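Local coordinates for molybdopterin-guanine dinucleotide biosynthesis protein B (mobB) (Archaeoglobus fulgidus, PDB 2F1R) that probably binds GTP through a P-loop NTPase fold and takes part in making the molybdopterin-guanine dinucleotide form of the molybdenum cofactor, at residues G103-K106 with D110-V113; V133-V138 with F144-V149; G140-R145 with A153-S158. One frame throughout, in Å; residues are numbered along the deposited sequence.

Interaction 1 of 3, residues G103-K106 with D110-V113; sequences GFSK and DRIV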
loop_
_atom_site.group_PDB
_atom_site.type_symbol
_atom_site.label_atom_id
_atom_site.label_comp_id
_atom_site.label_asym_id
_atom_site.label_seq_id
_atom_site.Cartn_x
_atom_site.Cartn_y
_atom_site.Cartn_z
ATOM N N GLY A 103 -15.908 0.616 -9.873
ATOM C CA GLY A 103 -16.747 1.726 -9.459
ATOM C C GLY A 103 -16.026 3.043 -9.705
ATOM O O GLY A 103 -15.372 3.210 -10.787
ATOM N N PHE A 104 -16.161 3.954 -8.725
ATOM C CA PHE A 104 -15.861 5.371 -8.947
ATOM C C PHE A 104 -16.568 5.926 -10.193
ATOM O O PHE A 104 -15.998 6.760 -10.909
ATOM C CB PHE A 104 -14.327 5.599 -9.116
ATOM C CG PHE A 104 -13.544 5.368 -7.872
ATOM C CD1 PHE A 104 -13.154 6.440 -7.067
ATOM C CD2 PHE A 104 -13.180 4.077 -7.487
ATOM C CE1 PHE A 104 -12.387 6.197 -5.857
ATOM C CE2 PHE A 104 -12.408 3.841 -6.278
ATOM C CZ PHE A 104 -12.040 4.899 -5.490
ATOM N N SER A 105 -17.806 5.504 -10.433
ATOM C CA SER A 105 -18.516 5.977 -11.630
ATOM C C SER A 105 -18.605 7.508 -11.749
ATOM O O SER A 105 -18.480 8.095 -12.854
ATOM C CB SER A 105 -19.915 5.380 -11.705
ATOM O OG SER A 105 -20.507 5.867 -12.899
ATOM N N LYS A 106 -18.752 8.173 -10.608
ATOM C CA LYS A 106 -18.972 9.624 -10.617
ATOM C C LYS A 106 -17.708 10.437 -10.832
ATOM O O LYS A 106 -17.760 11.690 -10.956
ATOM C CB LYS A 106 -19.757 10.084 -9.387
ATOM C CG LYS A 106 -20.975 9.211 -9.021
ATOM C CD LYS A 106 -22.158 9.441 -9.952
ATOM C CE LYS A 106 -23.490 8.813 -9.422
ATOM N NZ LYS A 106 -23.870 9.213 -8.027
ATOM N N ASP A 110 -13.531 7.377 -18.650
ATOM C CA ASP A 110 -14.082 6.422 -19.628
ATOM C C ASP A 110 -14.462 5.126 -18.902
ATOM O O ASP A 110 -13.742 4.756 -17.993
ATOM C CB ASP A 110 -13.019 6.075 -20.665
ATOM C CG ASP A 110 -12.660 7.280 -21.553
ATOM O OD1 ASP A 110 -13.277 8.361 -21.364
ATOM O OD2 ASP A 110 -11.751 7.119 -22.394
ATOM N N ARG A 111 -15.526 4.423 -19.316
ATOM C CA ARG A 111 -16.019 3.258 -18.569
ATOM C C ARG A 111 -16.553 2.154 -19.443
ATOM O O ARG A 111 -17.146 2.401 -20.506
ATOM C CB ARG A 111 -17.129 3.655 -17.554
ATOM C CG ARG A 111 -18.517 4.129 -18.134
ATOM C CD ARG A 111 -18.605 5.687 -18.309
ATOM N NE ARG A 111 -17.855 6.370 -17.239
ATOM C CZ ARG A 111 -18.359 6.687 -16.062
ATOM N NH1 ARG A 111 -19.634 6.455 -15.790
ATOM N NH2 ARG A 111 -17.601 7.295 -15.181
ATOM N N ILE A 112 -16.382 0.937 -18.937
ATOM C CA ILE A 112 -17.163 -0.193 -19.383
ATOM C C ILE A 112 -18.275 -0.410 -18.395
ATOM O O ILE A 112 -18.018 -0.464 -17.183
ATOM C CB ILE A 112 -16.267 -1.437 -19.584
ATOM C CG1 ILE A 112 -15.214 -1.138 -20.685
ATOM C CG2 ILE A 112 -17.124 -2.681 -19.914
ATOM C CD1 ILE A 112 -14.298 -2.343 -21.004
ATOM N N VAL A 113 -19.514 -0.495 -18.906
ATOM C CA VAL A 113 -20.724 -0.543 -18.066
ATOM C C VAL A 113 -21.254 -1.957 -18.040
ATOM O O VAL A 113 -21.618 -2.468 -19.107
ATOM C CB VAL A 113 -21.868 0.383 -18.594
ATOM C CG1 VAL A 113 -23.182 0.196 -17.742
ATOM C CG2 VAL A 113 -21.422 1.838 -18.595
#
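Arg111, on strand 111-114, reaches back to Ser105 with the outer end of its guanidinium and holds that residue at two points. NH2 donates to the backbone O of Ser105 at 2.6 Å. The bond is almost straight, 173° at the hydrogen, lies in the guanidinium plane and arrives on a lone pair in the carbonyl plane. NH1 donates to Ser105 OG at 3.1 Å, in a more bent bond with the oxygen tilted from the guanidinium plane. The arginine chain does not run out straight: CG sits between the backbone N and the carbonyl carbon (chi1 68°), and further bends at chi2 and chi3 swing the group over to the 3-10 turn. Its other N-H groups are used too, NE by the O of Lys109 and NH1 by the O of Phe124, which fixes the rotation of this buried group. Beyond it, Ile112 and Val113 carry the strand on, and their side chains pack against the neighbouring strand 129-133. The contact lies in the loop that links strands 98-102 and 111-114, which flank strand 4-9 in the parallel sheet of a P-loop NTPase fold, with the Ser105 side chain near a probable Walker A loop.

Interaction 2 of 3, residues V133-V138 with F144-V149; sequences VCDERV and FRRDEV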
loop_
_atom_site.group_PDB
_atom_site.type_symbol
_atom_site.label_atom_id
_atom_site.label_comp_id
_atom_site.label_asym_id
_atom_site.label_seq_id
_atom_site.Cartn_x
_atom_site.Cartn_y
_atom_site.Cartn_z
ATOM N N VAL A 133 -21.454 -4.270 -21.102
ATOM C CA VAL A 133 -21.483 -5.732 -20.902
ATOM C C VAL A 133 -22.859 -6.147 -20.340
ATOM O O VAL A 133 -23.255 -5.737 -19.266
ATOM C CB VAL A 133 -20.338 -6.198 -20.033
ATOM C CG1 VAL A 133 -20.405 -7.697 -19.806
ATOM C CG2 VAL A 133 -19.012 -5.812 -20.692
ATOM N N CYS A 134 -23.582 -6.952 -21.110
ATOM C CA CYS A 134 -24.958 -7.298 -20.791
ATOM C C CYS A 134 -25.328 -8.562 -21.573
ATOM O O CYS A 134 -25.025 -8.691 -22.768
ATOM C CB CYS A 134 -25.868 -6.143 -21.174
ATOM S SG CYS A 134 -27.576 -6.401 -20.645
ATOM N N ASP A 135 -25.934 -9.525 -20.908
ATOM C CA ASP A 135 -26.390 -10.756 -21.614
ATOM C C ASP A 135 -27.452 -10.545 -22.700
ATOM O O ASP A 135 -27.548 -11.295 -23.666
ATOM C CB ASP A 135 -26.791 -11.832 -20.596
ATOM C CG ASP A 135 -25.566 -12.552 -20.020
ATOM O OD1 ASP A 135 -24.545 -12.692 -20.732
ATOM O OD2 ASP A 135 -25.629 -13.004 -18.872
ATOM N N GLU A 136 -28.239 -9.507 -22.508
ATOM C CA GLU A 136 -29.226 -9.039 -23.459
ATOM C C GLU A 136 -28.586 -7.935 -24.308
ATOM O O GLU A 136 -27.901 -7.037 -23.784
ATOM C CB GLU A 136 -30.412 -8.462 -22.685
ATOM C CG GLU A 136 -31.597 -8.161 -23.568
ATOM C CD GLU A 136 -32.765 -7.489 -22.842
ATOM O OE1 GLU A 136 -33.624 -7.019 -23.599
ATOM O OE2 GLU A 136 -32.805 -7.402 -21.566
ATOM N N ARG A 137 -28.798 -8.006 -25.619
ATOM C CA ARG A 137 -28.339 -6.954 -26.509
ATOM C C ARG A 137 -28.766 -5.562 -26.090
ATOM O O ARG A 137 -29.896 -5.322 -25.676
ATOM C CB ARG A 137 -28.712 -7.256 -27.976
ATOM C CG ARG A 137 -28.822 -6.058 -28.913
ATOM C CD ARG A 137 -29.217 -6.515 -30.381
ATOM N NE ARG A 137 -28.061 -7.130 -31.042
ATOM C CZ ARG A 137 -27.113 -6.416 -31.655
ATOM N NH1 ARG A 137 -27.228 -5.075 -31.696
ATOM N NH2 ARG A 137 -26.066 -7.028 -32.222
ATOM N N VAL A 138 -27.810 -4.650 -26.188
ATOM C CA VAL A 138 -27.999 -3.265 -25.848
ATOM C C VAL A 138 -27.768 -2.417 -27.131
ATOM O O VAL A 138 -26.856 -2.709 -27.900
ATOM C CB VAL A 138 -27.011 -2.911 -24.693
ATOM C CG1 VAL A 138 -26.665 -1.452 -24.649
ATOM C CG2 VAL A 138 -27.596 -3.415 -23.302
ATOM N N PHE A 144 -20.899 -6.460 -25.495
ATOM C CA PHE A 144 -20.423 -7.817 -25.251
ATOM C C PHE A 144 -21.368 -8.464 -24.245
ATOM O O PHE A 144 -22.005 -7.785 -23.440
ATOM C CB PHE A 144 -19.000 -7.789 -24.625
ATOM C CG PHE A 144 -17.969 -7.097 -25.479
ATOM C CD1 PHE A 144 -17.353 -7.767 -26.552
ATOM C CD2 PHE A 144 -17.647 -5.780 -25.244
ATOM C CE1 PHE A 144 -16.429 -7.117 -27.382
ATOM C CE2 PHE A 144 -16.725 -5.139 -26.052
ATOM C CZ PHE A 144 -16.119 -5.799 -27.125
ATOM N N ARG A 145 -21.461 -9.771 -24.305
ATOM C CA ARG A 145 -22.103 -10.549 -23.246
ATOM C C ARG A 145 -21.144 -10.767 -22.073
ATOM O O ARG A 145 -19.954 -10.704 -22.254
ATOM C CB ARG A 145 -22.565 -11.896 -23.807
ATOM C CG ARG A 145 -23.577 -11.787 -24.935
ATOM C CD ARG A 145 -23.776 -13.104 -25.658
ATOM N NE ARG A 145 -24.163 -14.186 -24.762
ATOM C CZ ARG A 145 -24.836 -15.272 -25.150
ATOM N NH1 ARG A 145 -25.225 -15.400 -26.432
ATOM N NH2 ARG A 145 -25.148 -16.222 -24.261
ATOM N N ARG A 146 -21.678 -11.050 -20.883
ATOM C CA ARG A 146 -20.891 -11.280 -19.627
ATOM C C ARG A 146 -19.726 -12.269 -19.791
ATOM O O ARG A 146 -18.650 -12.079 -19.235
ATOM C CB ARG A 146 -21.831 -11.778 -18.497
ATOM C CG ARG A 146 -22.128 -10.841 -17.283
ATOM C CD ARG A 146 -22.747 -9.377 -17.535
ATOM N NE ARG A 146 -24.109 -9.293 -18.079
ATOM C CZ ARG A 146 -25.268 -9.421 -17.406
ATOM N NH1 ARG A 146 -25.290 -9.649 -16.089
ATOM N NH2 ARG A 146 -26.427 -9.332 -18.072
ATOM N N ASP A 147 -19.949 -13.296 -20.606
ATOM C CA ASP A 147 -19.051 -14.423 -20.815
ATOM C C ASP A 147 -17.876 -14.182 -21.765
ATOM O O ASP A 147 -16.992 -15.024 -21.903
ATOM C CB ASP A 147 -19.893 -15.604 -21.369
ATOM C CG ASP A 147 -21.207 -15.144 -22.120
ATOM O OD1 ASP A 147 -22.108 -14.495 -21.488
ATOM O OD2 ASP A 147 -21.367 -15.480 -23.344
ATOM N N GLU A 148 -17.876 -13.059 -22.464
ATOM C CA GLU A 148 -16.954 -12.898 -23.582
ATOM C C GLU A 148 -15.637 -12.234 -23.104
ATOM O O GLU A 148 -15.165 -11.234 -23.665
ATOM C CB GLU A 148 -17.631 -12.070 -24.689
ATOM C CG GLU A 148 -18.757 -12.770 -25.472
ATOM C CD GLU A 148 -19.237 -11.903 -26.635
ATOM O OE1 GLU A 148 -19.967 -10.929 -26.396
ATOM O OE2 GLU A 148 -18.889 -12.177 -27.793
ATOM N N VAL A 149 -15.050 -12.815 -22.067
ATOM C CA VAL A 149 -13.982 -12.155 -21.321
ATOM C C VAL A 149 -12.765 -11.913 -22.162
ATOM O O VAL A 149 -12.142 -10.852 -22.041
ATOM C CB VAL A 149 -13.629 -12.898 -19.994
ATOM C CG1 VAL A 149 -14.899 -13.187 -19.178
ATOM C CG2 VAL A 149 -12.825 -14.181 -20.241
#
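Cys134 and Phe144 are joined by the one strong hydrogen bond of this contact, Cys134 N to Phe144 O at 2.9 Å. The same carbonyl oxygen also receives a CA-H...O contact from Val133 CA at 3.3 Å. Beside this pair the Val133 methyl CG1, anti to the backbone N (chi1 178°), lies against CA and CD of Arg146, 3.7 Å from CD. Arg146 bends at chi2 and chi3 and lays its guanidinium beside the backbone of Cys134 and Asp135. The Asp135 carboxylate is stacked on one face of that group, the two planes 25° apart; OD2 is 3.8 Å from NH2, a long ion pair held by charge alone, since the oxygen sits off the guanidinium plane. Asp135 OD1 turns instead to the backbone, taking a weak bond from Arg146 N at 3.3 Å. Without the long Arg146 chain, as with an alanine here, the Asp135 carboxylate would probably lose the positive charge stacked on it, and a gap would open where CD lies on Val133 CG1.

Farther out, Arg145 N donates to Glu148 OE1 at 2.8 Å, and Glu148 N returns a bond to Arg145 O, closing a type I turn. Glu148 OE2 is in turn paired with Arg151, and its residue stands at the N-cap of helix 149-160. Through the parallel Val133-Phe144 bridge, short strand 143-144 joins strand 129-133 as the outermost strand of the parallel sheet within this chain, and the type I turn leads on to the last helix.

Interaction 3 of 3, residues G140-R145 with A153-S158; sequences GHKWFR and AEFILS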
loop_
_atom_site.group_PDB
_atom_site.type_symbol
_atom_site.label_atom_id
_atom_site.label_comp_id
_atom_site.label_asym_id
_atom_site.label_seq_id
_atom_site.Cartn_x
_atom_site.Cartn_y
_atom_site.Cartn_z
ATOM N N GLY A 140 -26.861 1.214 -29.200
ATOM C CA GLY A 140 -26.255 2.536 -29.172
ATOM C C GLY A 140 -24.850 2.516 -28.632
ATOM O O GLY A 140 -24.238 3.571 -28.518
ATOM N N HIS A 141 -24.333 1.314 -28.338
ATOM C CA HIS A 141 -22.995 1.108 -27.759
ATOM C C HIS A 141 -22.374 -0.188 -28.223
ATOM O O HIS A 141 -23.092 -1.165 -28.491
ATOM C CB HIS A 141 -23.057 1.024 -26.222
ATOM C CG HIS A 141 -23.651 2.225 -25.576
ATOM N ND1 HIS A 141 -22.949 3.399 -25.409
ATOM C CD2 HIS A 141 -24.885 2.444 -25.073
ATOM C CE1 HIS A 141 -23.724 4.285 -24.818
ATOM N NE2 HIS A 141 -24.902 3.730 -24.601
ATOM N N LYS A 142 -21.043 -0.212 -28.243
ATOM C CA LYS A 142 -20.296 -1.458 -28.379
ATOM C C LYS A 142 -20.768 -2.440 -27.285
ATOM O O LYS A 142 -20.887 -2.066 -26.123
ATOM C CB LYS A 142 -18.802 -1.170 -28.259
ATOM C CG LYS A 142 -17.924 -2.323 -28.575
ATOM C CD LYS A 142 -17.374 -2.235 -29.986
ATOM C CE LYS A 142 -16.986 -3.649 -30.498
ATOM N NZ LYS A 142 -15.560 -3.960 -30.287
ATOM N N TRP A 143 -21.040 -3.681 -27.655
ATOM C CA TRP A 143 -21.750 -4.582 -26.755
ATOM C C TRP A 143 -21.078 -5.937 -26.698
ATOM O O TRP A 143 -20.716 -6.481 -27.720
ATOM C CB TRP A 143 -23.242 -4.714 -27.159
ATOM C CG TRP A 143 -23.925 -5.905 -26.504
ATOM C CD1 TRP A 143 -24.147 -6.097 -25.143
ATOM C CD2 TRP A 143 -24.459 -7.071 -27.157
ATOM N NE1 TRP A 143 -24.756 -7.305 -24.937
ATOM C CE2 TRP A 143 -24.970 -7.920 -26.145
ATOM C CE3 TRP A 143 -24.541 -7.483 -28.495
ATOM C CZ2 TRP A 143 -25.568 -9.168 -26.426
ATOM C CZ3 TRP A 143 -25.124 -8.722 -28.780
ATOM C CH2 TRP A 143 -25.644 -9.552 -27.730
ATOM N N PHE A 144 -20.899 -6.460 -25.495
ATOM C CA PHE A 144 -20.423 -7.817 -25.251
ATOM C C PHE A 144 -21.368 -8.464 -24.245
ATOM O O PHE A 144 -22.005 -7.785 -23.440
ATOM C CB PHE A 144 -19.000 -7.789 -24.625
ATOM C CG PHE A 144 -17.969 -7.097 -25.479
ATOM C CD1 PHE A 144 -17.353 -7.767 -26.552
ATOM C CD2 PHE A 144 -17.647 -5.780 -25.244
ATOM C CE1 PHE A 144 -16.429 -7.117 -27.382
ATOM C CE2 PHE A 144 -16.725 -5.139 -26.052
ATOM C CZ PHE A 144 -16.119 -5.799 -27.125
ATOM N N ARG A 145 -21.461 -9.771 -24.305
ATOM C CA ARG A 145 -22.103 -10.549 -23.246
ATOM C C ARG A 145 -21.144 -10.767 -22.073
ATOM O O ARG A 145 -19.954 -10.704 -22.254
ATOM C CB ARG A 145 -22.565 -11.896 -23.807
ATOM C CG ARG A 145 -23.577 -11.787 -24.935
ATOM C CD ARG A 145 -23.776 -13.104 -25.658
ATOM N NE ARG A 145 -24.163 -14.186 -24.762
ATOM C CZ ARG A 145 -24.836 -15.272 -25.150
ATOM N NH1 ARG A 145 -25.225 -15.400 -26.432
ATOM N NH2 ARG A 145 -25.148 -16.222 -24.261
ATOM N N ALA A 153 -11.339 -8.230 -22.845
ATOM C CA ALA A 153 -9.922 -8.024 -22.576
ATOM C C ALA A 153 -9.202 -7.489 -23.814
ATOM O O ALA A 153 -8.483 -6.460 -23.745
ATOM C CB ALA A 153 -9.300 -9.325 -22.076
ATOM N N GLU A 154 -9.436 -8.129 -24.974
ATOM C CA GLU A 154 -8.826 -7.692 -26.230
ATOM C C GLU A 154 -9.240 -6.289 -26.606
ATOM O O GLU A 154 -8.432 -5.489 -27.158
ATOM C CB GLU A 154 -9.142 -8.677 -27.382
ATOM C CG GLU A 154 -8.470 -8.322 -28.765
ATOM C CD GLU A 154 -6.947 -7.974 -28.673
ATOM O OE1 GLU A 154 -6.147 -8.820 -28.184
ATOM O OE2 GLU A 154 -6.566 -6.848 -29.089
ATOM N N PHE A 155 -10.502 -5.969 -26.293
ATOM C CA PHE A 155 -11.026 -4.639 -26.584
ATOM C C PHE A 155 -10.226 -3.661 -25.771
ATOM O O PHE A 155 -9.904 -2.585 -26.248
ATOM C CB PHE A 155 -12.525 -4.563 -26.213
ATOM C CG PHE A 155 -13.138 -3.196 -26.341
ATOM C CD1 PHE A 155 -13.254 -2.562 -27.581
ATOM C CD2 PHE A 155 -13.630 -2.547 -25.220
ATOM C CE1 PHE A 155 -13.832 -1.281 -27.700
ATOM C CE2 PHE A 155 -14.229 -1.289 -25.317
ATOM C CZ PHE A 155 -14.339 -0.652 -26.550
ATOM N N ILE A 156 -9.956 -4.002 -24.519
ATOM C CA ILE A 156 -9.188 -3.110 -23.653
ATOM C C ILE A 156 -7.750 -3.021 -24.199
ATOM O O ILE A 156 -7.238 -1.928 -24.401
ATOM C CB ILE A 156 -9.182 -3.524 -22.153
ATOM C CG1 ILE A 156 -10.632 -3.450 -21.555
ATOM C CG2 ILE A 156 -8.202 -2.540 -21.401
ATOM C CD1 ILE A 156 -10.855 -4.026 -20.170
ATOM N N LEU A 157 -7.116 -4.157 -24.478
ATOM C CA LEU A 157 -5.788 -4.111 -25.162
ATOM C C LEU A 157 -5.813 -3.237 -26.422
ATOM O O LEU A 157 -4.917 -2.439 -26.640
ATOM C CB LEU A 157 -5.292 -5.523 -25.487
ATOM C CG LEU A 157 -5.058 -6.380 -24.244
ATOM C CD1 LEU A 157 -4.897 -7.837 -24.575
ATOM C CD2 LEU A 157 -3.820 -5.898 -23.495
ATOM N N SER A 158 -6.878 -3.317 -27.215
ATOM C CA SER A 158 -6.927 -2.517 -28.456
ATOM C C SER A 158 -6.895 -1.014 -28.209
ATOM O O SER A 158 -6.164 -0.310 -28.900
ATOM C CB SER A 158 -8.099 -2.933 -29.384
ATOM O OG SER A 158 -9.361 -2.561 -28.821
#
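In the alpha/beta sandwich of this P-loop family fold, helix 149-160 packs on the edge of the parallel sheet through Phe155, which meets Phe144 and Lys142. The two phenyl rings meet obliquely, with centroids 5.6 Å apart and planes at 51°. Phe144 does the touching with the far end of its ring: CZ comes 3.9 Å from Phe155 CB, while CE2 lies over one face of the Phe155 ring, 4.1 Å from its CG. Phe155 holds CG anti to its own nitrogen (chi1 174°), which sets the ring where its face receives Phe144 CE2.

As is usual in such a sandwich, a helix covers one face of the sheet and large apolar side chains fill the space between the layers. Here the helix follows the edge strand after a short turn, and both phenylalanines also touch Ala131 of the adjacent strand 129-133. The same helix also packs on helix 12-28, Ala153 and Ile156 touching Met22.

Lys142 adds the third side chain. It runs past Phe155 in the opposite direction, with bends at chi2 and chi4 bringing its ammonium NZ to 3.8 Å from Phe155 CD1 and 4.1 Å from CE1. The approach to the ring is oblique, and the lysine itself is exposed. One turn on from Phe155, Ser158 OG donates to the carbonyl O of Phe155 at 2.6 Å, within the helix.

Along the chain, interaction 1 closes before the other two begin, while interactions 2 and 3 interleave, sharing Phe144 and Arg145. Their centres lie about 9 Å apart, while the centre of interaction 1 is about 17 Å from that of interaction 2 and about 14 Å from that of interaction 3. One parallel sheet ties them together: strand 111-114 neighbours strand 129-133, with a probable hydrogen bond from Val133 N to Val113 O, and strand 143-144 forms the next, outermost position. Helix 149-160 then packs over these strands, Ile112 meeting Ile156. They thus run from a strand next to 4-9, which leads into the probable Walker A loop, out to the edge strand and its covering helix.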